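Local structure of restriction endonuclease (Mycobacterium sp., 4F0Q) at residues Q275-S278 against G279-E282; G411-L414 against A415-R419; Y290-Y293 against D294-H298. The protein cleaves DNA in response to cytosine methylation, acting as a tetrameric, modification-dependent endonuclease whose cleavage domain probably belongs to the PD-(D/E)XK superfamily. One frame throughout, in Å; residues are numbered along the deposited sequence.

Contact 1 of 3, residues Q275-S278 against G279-E282; sequences QPAS and GSAE
S280 and A277 meet through the one cross-segment hydrogen bond of this turn, at the N-cap of helix 281-292. OG of S280 donates to O of A277 at 2.9 Å, and it does so from above the carbonyl plane, about 50° out of it, and so not along a lone pair. The torsion explains the reach: with chi1 at 58°, OG lies between the backbone N and the carbonyl carbon of its own residue and faces back over the turn. As befits an N-cap residue, the same oxygen also takes a hydrogen bond from N of A283. The hydroxyl of this buried serine thus gives to the loop and accepts from the helix start.

Apolar contacts fill in beside the polar link. CB of A277 packs against CB of S280 at 3.7 Å. One residue earlier, the ring of P276 reaches the first helical turn, its CB lying 3.9 Å from CB of E282 while its CG rests near the backbone carbonyl of that glutamate.

The turn joins helix 271-274 to helix 281-292. P276 also touches A283 and L286 of the latter, and the side chain of E282 packs against A415, A416 and R419, which ties the start of helix 281-292 to helix 411-425.

Contact 2 of 3, residues G411-L414 against A415-R419; sequences GGTL and AATVR
G411 begins the series at the start of helix 411-425, where its carbonyl O accepts a hydrogen bond from N of A415 at 2.9 Å, and CB of A415 rests close by the same oxygen. G412 repeats the pattern one residue on, with N of A416 2.9 Å from its O.

T413 departs from the routine. Its carbonyl O is gripped twice by T417: N of T417 donates to it at 2.9 Å in the ordinary helical bond, while OG1 of T417 donates at 2.6 Å. The two donors arrive from opposite faces of the carbonyl plane, the hydroxyl 35° out of it. T417 can do this because OG1 stands anti to its own carbonyl carbon (chi1 -54°), leaning back along the helix to the preceding turn. One turn apart on the helix and with matching chi1, the two threonines lie side by side and point the same way, CG2 of T413 being 3.9 Å from OG1 of T417. The hydroxyl of T417, a buried residue, thereby has its acceptor within the helix.

L414 ends the segment. Its O accepts from N of V418, and its CD1 packs against CG2 of V418 at 3.8 Å, the two side chains running alongside each other. Both touch V307, and T417 meets E310 and V311, all on helix 297-314; T413 packs on K345 of the second subunit. The i to i+4 ladder is that of an alpha helix, and a threonine hydroxyl bonding back to the i-4 carbonyl is common there; this helix follows strand 406-409, outermost within this chain in a mixed five-stranded sheet consistent with the PD-(D/E)XK fold.

Contact 3 of 3, residues Y290-Y293 against D294-H298; sequences YKFY and DGRKH
F292 and R296 pair by stacking a cationic group flat on an aromatic ring. The guanidinium of R296 lies over one face of the ring, its plane 11° from that of the phenyl and the centres 4.0 Å apart. CZ stands over the ring in a cation-pi contact, NH1 sits toward the rim near CD1 and CE1, and CD makes a CH-pi contact over the same face. The arginine chain is extended from CG to NE, carrying its end back along the turn. F292 contributes a CG anti to its own backbone N (chi1 -174°), which sets the ring beside its own carbonyl group. NH1 of R296 therefore reaches O of F292 as well, donating at 2.7 Å with O close to the guanidinium plane. This bond and the stack together fix how the guanidinium is turned.

The turn carries the chain from helix 281-292 to helix 297-314, with R296 at the N-cap position of the latter. A weak bond from N of R296 to O of Y293 spans it. A water links the two sides, donating to O of K291 and to O of F292 and accepting from N of G295 at 2.8 Å. F292 and R296 both touch V438 of helix 430-440.

CG of Y293 stands anti to its own carbonyl carbon (chi1 -67°), and the ring turns its edge to the arginine backbone: O of R296 lies near the ring plane, 3.4 Å from CD1, while CD2 of F292 sits over the centre of one face. OH of Y293 is hydrogen-bonded to OG1 of T437. Y290 and D294 run alongside each other, OD1 of D294 approaching OH of Y290 to 3.7 Å in a contact without a hydrogen bond; that OH makes a weak hydrogen bond to OE1 of Q360.

Taken together, the three contacts trace how local chemistry follows position in the C-terminal part of the chain. Contact 2 is buried, and contacts 1 and 3 lie at the surface. Helix 281-292 is common to contacts 1 and 3, at its start and its end, their centres about 20 Å apart. Contact 2, on helix 411-425, touches contact 1 directly, as where E282 O packs on A415 CB at 3.2 Å, but stays about 7 Å from contact 3 at the nearest atoms. Inside the helix, polar groups are met by backbone carbonyls; at the helix start a serine caps; at the helix end a guanidinium stacks on a phenyl ring and a water bridges the turn.

Contact 1 of 3, residues Q275-S278 against G279-E282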
ATOM      1  N   GLN A 275     -16.785 -19.516   1.965  1.00 22.50           N
ATOM      2  CA  GLN A 275     -17.414 -20.275   0.896  1.00 20.78           C
ATOM      3  C   GLN A 275     -18.828 -19.758   0.657  1.00 24.90           C
ATOM      4  O   GLN A 275     -19.448 -19.205   1.566  1.00 22.93           O
ATOM      5  CB  GLN A 275     -17.450 -21.763   1.257  1.00 26.48           C
ATOM      6  CG  GLN A 275     -16.082 -22.420   1.320  1.00 22.17           C
ATOM      7  CD  GLN A 275     -15.392 -22.453  -0.026  1.00 21.20           C
ATOM      8  OE1 GLN A 275     -15.804 -23.181  -0.927  1.00 19.99           O
ATOM      9  NE2 GLN A 275     -14.335 -21.661  -0.170  1.00 20.73           N
ATOM     10  N   PRO A 276     -19.344 -19.928  -0.570  1.00 27.59           N
ATOM     11  CA  PRO A 276     -20.717 -19.505  -0.872  1.00 32.00           C
ATOM     12  C   PRO A 276     -21.744 -20.412  -0.203  1.00 31.46           C
ATOM     13  O   PRO A 276     -21.369 -21.376   0.465  1.00 33.29           O
ATOM     14  CB  PRO A 276     -20.796 -19.646  -2.394  1.00 31.73           C
ATOM     15  CG  PRO A 276     -19.786 -20.689  -2.726  1.00 25.44           C
ATOM     16  CD  PRO A 276     -18.665 -20.484  -1.755  1.00 23.73           C
ATOM     17  N   ALA A 277     -23.026 -20.106  -0.382  1.00 33.45           N
ATOM     18  CA  ALA A 277     -24.094 -20.914   0.198  1.00 32.57           C
ATOM     19  C   ALA A 277     -24.081 -22.330  -0.372  1.00 32.89           C
ATOM     20  O   ALA A 277     -23.421 -22.597  -1.375  1.00 37.26           O
ATOM     21  CB  ALA A 277     -25.446 -20.256  -0.031  1.00 46.12           C
ATOM     22  N   SER A 278     -24.818 -23.230   0.273  1.00 38.93           N
ATOM     23  CA  SER A 278     -24.811 -24.644  -0.094  1.00 40.02           C
ATOM     24  C   SER A 278     -25.289 -24.907  -1.522  1.00 40.28           C
ATOM     25  O   SER A 278     -24.534 -25.415  -2.351  1.00 49.52           O
ATOM     26  CB  SER A 278     -25.649 -25.458   0.896  1.00 44.93           C
ATOM     27  OG  SER A 278     -25.635 -26.835   0.561  1.00 55.12           O
ATOM     28  N   GLY A 279     -26.541 -24.561  -1.804  1.00 33.19           N
ATOM     29  CA  GLY A 279     -27.121 -24.821  -3.110  1.00 35.10           C
ATOM     30  C   GLY A 279     -27.168 -23.599  -4.004  1.00 36.34           C
ATOM     31  O   GLY A 279     -27.915 -23.564  -4.982  1.00 33.12           O
ATOM     32  N   SER A 280     -26.365 -22.594  -3.671  1.00 35.40           N
ATOM     33  CA  SER A 280     -26.336 -21.346  -4.426  1.00 29.78           C
ATOM     34  C   SER A 280     -25.773 -21.539  -5.829  1.00 26.01           C
ATOM     35  O   SER A 280     -25.191 -22.579  -6.138  1.00 36.52           O
ATOM     36  CB  SER A 280     -25.510 -20.298  -3.681  1.00 35.38           C
ATOM     37  OG  SER A 280     -24.186 -20.756  -3.464  1.00 34.66           O
ATOM     38  N   ALA A 281     -25.951 -20.531  -6.675  1.00 25.72           N
ATOM     39  CA  ALA A 281     -25.409 -20.560  -8.027  1.00 28.55           C
ATOM     40  C   ALA A 281     -23.900 -20.364  -7.984  1.00 28.19           C
ATOM     41  O   ALA A 281     -23.163 -20.910  -8.810  1.00 32.30           O
ATOM     42  CB  ALA A 281     -26.060 -19.486  -8.883  1.00 27.12           C
ATOM     43  N   GLU A 282     -23.447 -19.586  -7.007  1.00 28.64           N
ATOM     44  CA  GLU A 282     -22.026 -19.318  -6.831  1.00 26.26           C
ATOM     45  C   GLU A 282     -21.290 -20.571  -6.368  1.00 27.86           C
ATOM     46  O   GLU A 282     -20.097 -20.729  -6.624  1.00 29.99           O
ATOM     47  CB  GLU A 282     -21.820 -18.173  -5.837  1.00 28.05           C
ATOM     48  CG  GLU A 282     -22.535 -16.891  -6.234  1.00 31.34           C
ATOM     49  CD  GLU A 282     -22.272 -15.744  -5.279  1.00 32.02           C
ATOM     50  OE1 GLU A 282     -21.680 -15.983  -4.205  1.00 37.17           O
ATOM     51  OE2 GLU A 282     -22.659 -14.602  -5.606  1.00 26.46           O
TER

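Contact 2 of 3, residues G411-L414 against A415-R419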
ATOM      1  N   GLY A 411     -13.117 -18.798  -1.944  1.00 18.93           N
ATOM      2  CA  GLY A 411     -14.066 -19.405  -2.861  1.00 16.85           C
ATOM      3  C   GLY A 411     -15.299 -18.580  -3.180  1.00 16.77           C
ATOM      4  O   GLY A 411     -15.685 -18.463  -4.342  1.00 16.55           O
ATOM      5  N   GLY A 412     -15.924 -18.015  -2.153  1.00 19.83           N
ATOM      6  CA  GLY A 412     -17.124 -17.219  -2.336  1.00 16.05           C
ATOM      7  C   GLY A 412     -16.866 -15.954  -3.130  1.00 14.82           C
ATOM      8  O   GLY A 412     -17.587 -15.646  -4.083  1.00 20.40           O
ATOM      9  N   THR A 413     -15.829 -15.223  -2.735  1.00 14.07           N
ATOM     10  CA  THR A 413     -15.449 -13.991  -3.415  1.00 14.32           C
ATOM     11  C   THR A 413     -15.061 -14.271  -4.862  1.00 14.79           C
ATOM     12  O   THR A 413     -15.453 -13.539  -5.772  1.00 12.80           O
ATOM     13  CB  THR A 413     -14.277 -13.295  -2.698  1.00 16.36           C
ATOM     14  OG1 THR A 413     -14.608 -13.096  -1.319  1.00 20.18           O
ATOM     15  CG2 THR A 413     -13.978 -11.950  -3.343  1.00 16.98           C
ATOM     16  N   LEU A 414     -14.293 -15.337  -5.066  1.00 19.32           N
ATOM     17  CA  LEU A 414     -13.877 -15.746  -6.404  1.00 14.16           C
ATOM     18  C   LEU A 414     -15.077 -16.082  -7.281  1.00 14.39           C
ATOM     19  O   LEU A 414     -15.155 -15.647  -8.426  1.00 15.29           O
ATOM     20  CB  LEU A 414     -12.935 -16.949  -6.333  1.00 13.49           C
ATOM     21  CG  LEU A 414     -12.597 -17.619  -7.668  1.00 13.76           C
ATOM     22  CD1 LEU A 414     -11.782 -16.690  -8.554  1.00 15.15           C
ATOM     23  CD2 LEU A 414     -11.864 -18.932  -7.442  1.00 15.13           C
ATOM     24  N   ALA A 415     -16.009 -16.858  -6.736  1.00 13.61           N
ATOM     25  CA  ALA A 415     -17.199 -17.267  -7.475  1.00 13.58           C
ATOM     26  C   ALA A 415     -18.070 -16.071  -7.843  1.00 13.97           C
ATOM     27  O   ALA A 415     -18.509 -15.942  -8.987  1.00 15.86           O
ATOM     28  CB  ALA A 415     -17.998 -18.279  -6.671  1.00 17.59           C
ATOM     29  N   ALA A 416     -18.313 -15.200  -6.867  1.00 17.22           N
ATOM     30  CA  ALA A 416     -19.124 -14.006  -7.088  1.00 19.20           C
ATOM     31  C   ALA A 416     -18.495 -13.091  -8.137  1.00 15.21           C
ATOM     32  O   ALA A 416     -19.172 -12.619  -9.058  1.00 20.29           O
ATOM     33  CB  ALA A 416     -19.329 -13.255  -5.780  1.00 16.63           C
ATOM     34  N   THR A 417     -17.195 -12.852  -7.990  1.00 13.74           N
ATOM     35  CA  THR A 417     -16.460 -11.992  -8.909  1.00 15.65           C
ATOM     36  C   THR A 417     -16.480 -12.554 -10.324  1.00 15.18           C
ATOM     37  O   THR A 417     -16.756 -11.834 -11.279  1.00 19.19           O
ATOM     38  CB  THR A 417     -14.996 -11.809  -8.466  1.00 17.54           C
ATOM     39  OG1 THR A 417     -14.958 -11.344  -7.110  1.00 16.10           O
ATOM     40  CG2 THR A 417     -14.287 -10.808  -9.364  1.00 14.78           C
ATOM     41  N   VAL A 418     -16.189 -13.846 -10.448  1.00 16.40           N
ATOM     42  CA  VAL A 418     -16.185 -14.518 -11.743  1.00 16.26           C
ATOM     43  C   VAL A 418     -17.561 -14.460 -12.403  1.00 16.94           C
ATOM     44  O   VAL A 418     -17.674 -14.184 -13.598  1.00 18.50           O
ATOM     45  CB  VAL A 418     -15.710 -15.985 -11.618  1.00 17.91           C
ATOM     46  CG1 VAL A 418     -16.135 -16.799 -12.827  1.00 17.94           C
ATOM     47  CG2 VAL A 418     -14.199 -16.039 -11.441  1.00 14.31           C
ATOM     48  N   ARG A 419     -18.605 -14.706 -11.617  1.00 20.46           N
ATOM     49  CA  ARG A 419     -19.972 -14.620 -12.121  1.00 19.55           C
ATOM     50  C   ARG A 419     -20.300 -13.215 -12.621  1.00 17.82           C
ATOM     51  O   ARG A 419     -20.909 -13.052 -13.683  1.00 18.64           O
ATOM     52  CB  ARG A 419     -20.973 -15.056 -11.050  1.00 22.09           C
ATOM     53  CG  ARG A 419     -21.159 -16.561 -10.956  1.00 26.94           C
ATOM     54  CD  ARG A 419     -22.023 -16.939  -9.766  1.00 25.87           C
ATOM     55  NE  ARG A 419     -23.183 -16.064  -9.632  1.00 33.32           N
ATOM     56  CZ  ARG A 419     -24.338 -16.248 -10.261  1.00 32.36           C
ATOM     57  NH1 ARG A 419     -24.492 -17.281 -11.077  1.00 36.90           N
ATOM     58  NH2 ARG A 419     -25.338 -15.397 -10.076  1.00 37.76           N
TER

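Contact 3 of 3, residues Y290-Y293 against D294-H298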
ATOM      1  N   TYR A 290     -13.246 -25.178  -9.853  1.00 24.34           N
ATOM      2  CA  TYR A 290     -12.300 -26.132  -9.288  1.00 23.51           C
ATOM      3  C   TYR A 290     -12.077 -27.320 -10.216  1.00 22.58           C
ATOM      4  O   TYR A 290     -10.940 -27.726 -10.449  1.00 22.37           O
ATOM      5  CB  TYR A 290     -12.753 -26.629  -7.913  1.00 23.58           C
ATOM      6  CG  TYR A 290     -11.948 -27.814  -7.431  1.00 22.56           C
ATOM      7  CD1 TYR A 290     -10.611 -27.672  -7.086  1.00 22.99           C
ATOM      8  CD2 TYR A 290     -12.518 -29.076  -7.337  1.00 25.73           C
ATOM      9  CE1 TYR A 290      -9.865 -28.751  -6.655  1.00 24.35           C
ATOM     10  CE2 TYR A 290     -11.781 -30.162  -6.906  1.00 24.12           C
ATOM     11  CZ  TYR A 290     -10.455 -29.992  -6.565  1.00 26.37           C
ATOM     12  OH  TYR A 290      -9.713 -31.068  -6.135  1.00 29.72           O
ATOM     13  N   LYS A 291     -13.167 -27.875 -10.738  1.00 27.47           N
ATOM     14  CA  LYS A 291     -13.083 -29.033 -11.623  1.00 22.63           C
ATOM     15  C   LYS A 291     -12.365 -28.703 -12.930  1.00 23.91           C
ATOM     16  O   LYS A 291     -11.707 -29.561 -13.518  1.00 23.24           O
ATOM     17  CB  LYS A 291     -14.477 -29.591 -11.913  1.00 22.28           C
ATOM     18  CG  LYS A 291     -15.165 -30.194 -10.700  1.00 31.88           C
ATOM     19  CD  LYS A 291     -16.604 -30.571 -11.009  1.00 37.82           C
ATOM     20  CE  LYS A 291     -17.315 -31.090  -9.769  1.00 44.86           C
ATOM     21  NZ  LYS A 291     -18.747 -31.396 -10.039  1.00 52.93           N
ATOM     22  N   PHE A 292     -12.491 -27.457 -13.377  1.00 26.23           N
ATOM     23  CA  PHE A 292     -11.848 -27.025 -14.613  1.00 20.99           C
ATOM     24  C   PHE A 292     -10.358 -26.772 -14.410  1.00 18.71           C
ATOM     25  O   PHE A 292      -9.524 -27.289 -15.154  1.00 21.58           O
ATOM     26  CB  PHE A 292     -12.522 -25.765 -15.158  1.00 18.99           C
ATOM     27  CG  PHE A 292     -12.006 -25.334 -16.502  1.00 21.30           C
ATOM     28  CD1 PHE A 292     -12.452 -25.952 -17.659  1.00 21.94           C
ATOM     29  CD2 PHE A 292     -11.082 -24.309 -16.610  1.00 18.23           C
ATOM     30  CE1 PHE A 292     -11.981 -25.559 -18.896  1.00 17.33           C
ATOM     31  CE2 PHE A 292     -10.609 -23.910 -17.844  1.00 14.92           C
ATOM     32  CZ  PHE A 292     -11.060 -24.537 -18.989  1.00 16.93           C
ATOM     33  N   TYR A 293     -10.031 -25.978 -13.395  1.00 17.89           N
ATOM     34  CA  TYR A 293      -8.651 -25.578 -13.148  1.00 18.38           C
ATOM     35  C   TYR A 293      -7.913 -26.521 -12.205  1.00 18.38           C
ATOM     36  O   TYR A 293      -6.873 -26.164 -11.653  1.00 23.36           O
ATOM     37  CB  TYR A 293      -8.599 -24.152 -12.598  1.00 22.05           C
ATOM     38  CG  TYR A 293      -9.033 -23.100 -13.590  1.00 16.66           C
ATOM     39  CD1 TYR A 293      -8.189 -22.696 -14.616  1.00 20.29           C
ATOM     40  CD2 TYR A 293     -10.283 -22.505 -13.497  1.00 18.50           C
ATOM     41  CE1 TYR A 293      -8.580 -21.731 -15.524  1.00 18.88           C
ATOM     42  CE2 TYR A 293     -10.681 -21.543 -14.399  1.00 19.04           C
ATOM     43  CZ  TYR A 293      -9.828 -21.157 -15.408  1.00 18.59           C
ATOM     44  OH  TYR A 293     -10.229 -20.194 -16.305  1.00 20.52           O
ATOM     45  N   ASP A 294      -8.452 -27.722 -12.022  1.00 24.14           N
ATOM     46  CA  ASP A 294      -7.804 -28.723 -11.185  1.00 21.30           C
ATOM     47  C   ASP A 294      -6.502 -29.178 -11.833  1.00 25.55           C
ATOM     48  O   ASP A 294      -5.527 -29.483 -11.148  1.00 26.19           O
ATOM     49  CB  ASP A 294      -8.729 -29.918 -10.962  1.00 23.21           C
ATOM     50  CG  ASP A 294      -8.208 -30.867  -9.905  1.00 26.70           C
ATOM     51  OD1 ASP A 294      -7.435 -30.418  -9.033  1.00 32.48           O
ATOM     52  OD2 ASP A 294      -8.572 -32.061  -9.941  1.00 33.80           O
ATOM     53  N   GLY A 295      -6.497 -29.213 -13.162  1.00 24.11           N
ATOM     54  CA  GLY A 295      -5.315 -29.589 -13.916  1.00 24.68           C
ATOM     55  C   GLY A 295      -4.803 -28.450 -14.777  1.00 22.41           C
ATOM     56  O   GLY A 295      -3.987 -28.656 -15.675  1.00 26.13           O
ATOM     57  N   ARG A 296      -5.287 -27.244 -14.500  1.00 21.62           N
ATOM     58  CA  ARG A 296      -4.866 -26.054 -15.233  1.00 19.24           C
ATOM     59  C   ARG A 296      -4.381 -24.973 -14.269  1.00 23.50           C
ATOM     60  O   ARG A 296      -5.137 -24.080 -13.887  1.00 27.31           O
ATOM     61  CB  ARG A 296      -6.010 -25.526 -16.097  1.00 24.00           C
ATOM     62  CG  ARG A 296      -6.497 -26.518 -17.141  1.00 21.79           C
ATOM     63  CD  ARG A 296      -7.658 -25.956 -17.943  1.00 24.72           C
ATOM     64  NE  ARG A 296      -8.065 -26.857 -19.018  1.00 21.11           N
ATOM     65  CZ  ARG A 296      -8.968 -27.823 -18.883  1.00 21.00           C
ATOM     66  NH1 ARG A 296      -9.564 -28.018 -17.715  1.00 26.12           N
ATOM     67  NH2 ARG A 296      -9.276 -28.594 -19.916  1.00 25.33           N
ATOM     68  N   LYS A 297      -3.111 -25.063 -13.891  1.00 21.72           N
ATOM     69  CA  LYS A 297      -2.526 -24.191 -12.875  1.00 24.68           C
ATOM     70  C   LYS A 297      -2.369 -22.740 -13.331  1.00 20.36           C
ATOM     71  O   LYS A 297      -2.874 -21.814 -12.690  1.00 20.26           O
ATOM     72  CB  LYS A 297      -1.169 -24.755 -12.444  1.00 24.08           C
ATOM     73  CG  LYS A 297      -0.425 -23.923 -11.415  1.00 26.62           C
ATOM     74  CD  LYS A 297       0.935 -24.535 -11.113  1.00 19.65           C
ATOM     75  CE  LYS A 297       1.713 -23.698 -10.113  1.00 21.86           C
ATOM     76  NZ  LYS A 297       1.029 -23.633  -8.794  1.00 24.91           N
ATOM     77  N   HIS A 298      -1.668 -22.547 -14.442  1.00 20.47           N
ATOM     78  CA  HIS A 298      -1.314 -21.206 -14.895  1.00 25.07           C
ATOM     79  C   HIS A 298      -2.477 -20.473 -15.564  1.00 25.41           C
ATOM     80  O   HIS A 298      -2.527 -19.240 -15.566  1.00 24.94           O
ATOM     81  CB  HIS A 298      -0.089 -21.266 -15.806  1.00 26.10           C
ATOM     82  CG  HIS A 298       1.083 -21.961 -15.184  1.00 26.39           C
ATOM     83  ND1 HIS A 298       1.998 -21.308 -14.387  1.00 27.72           N
ATOM     84  CD2 HIS A 298       1.477 -23.256 -15.227  1.00 27.59           C
ATOM     85  CE1 HIS A 298       2.910 -22.168 -13.973  1.00 25.02           C
ATOM     86  NE2 HIS A 298       2.616 -23.357 -14.467  1.00 24.44           N
TER
HETATM   87  O   HOH W   1      -8.732 -29.654 -14.778  1.00 22.50           O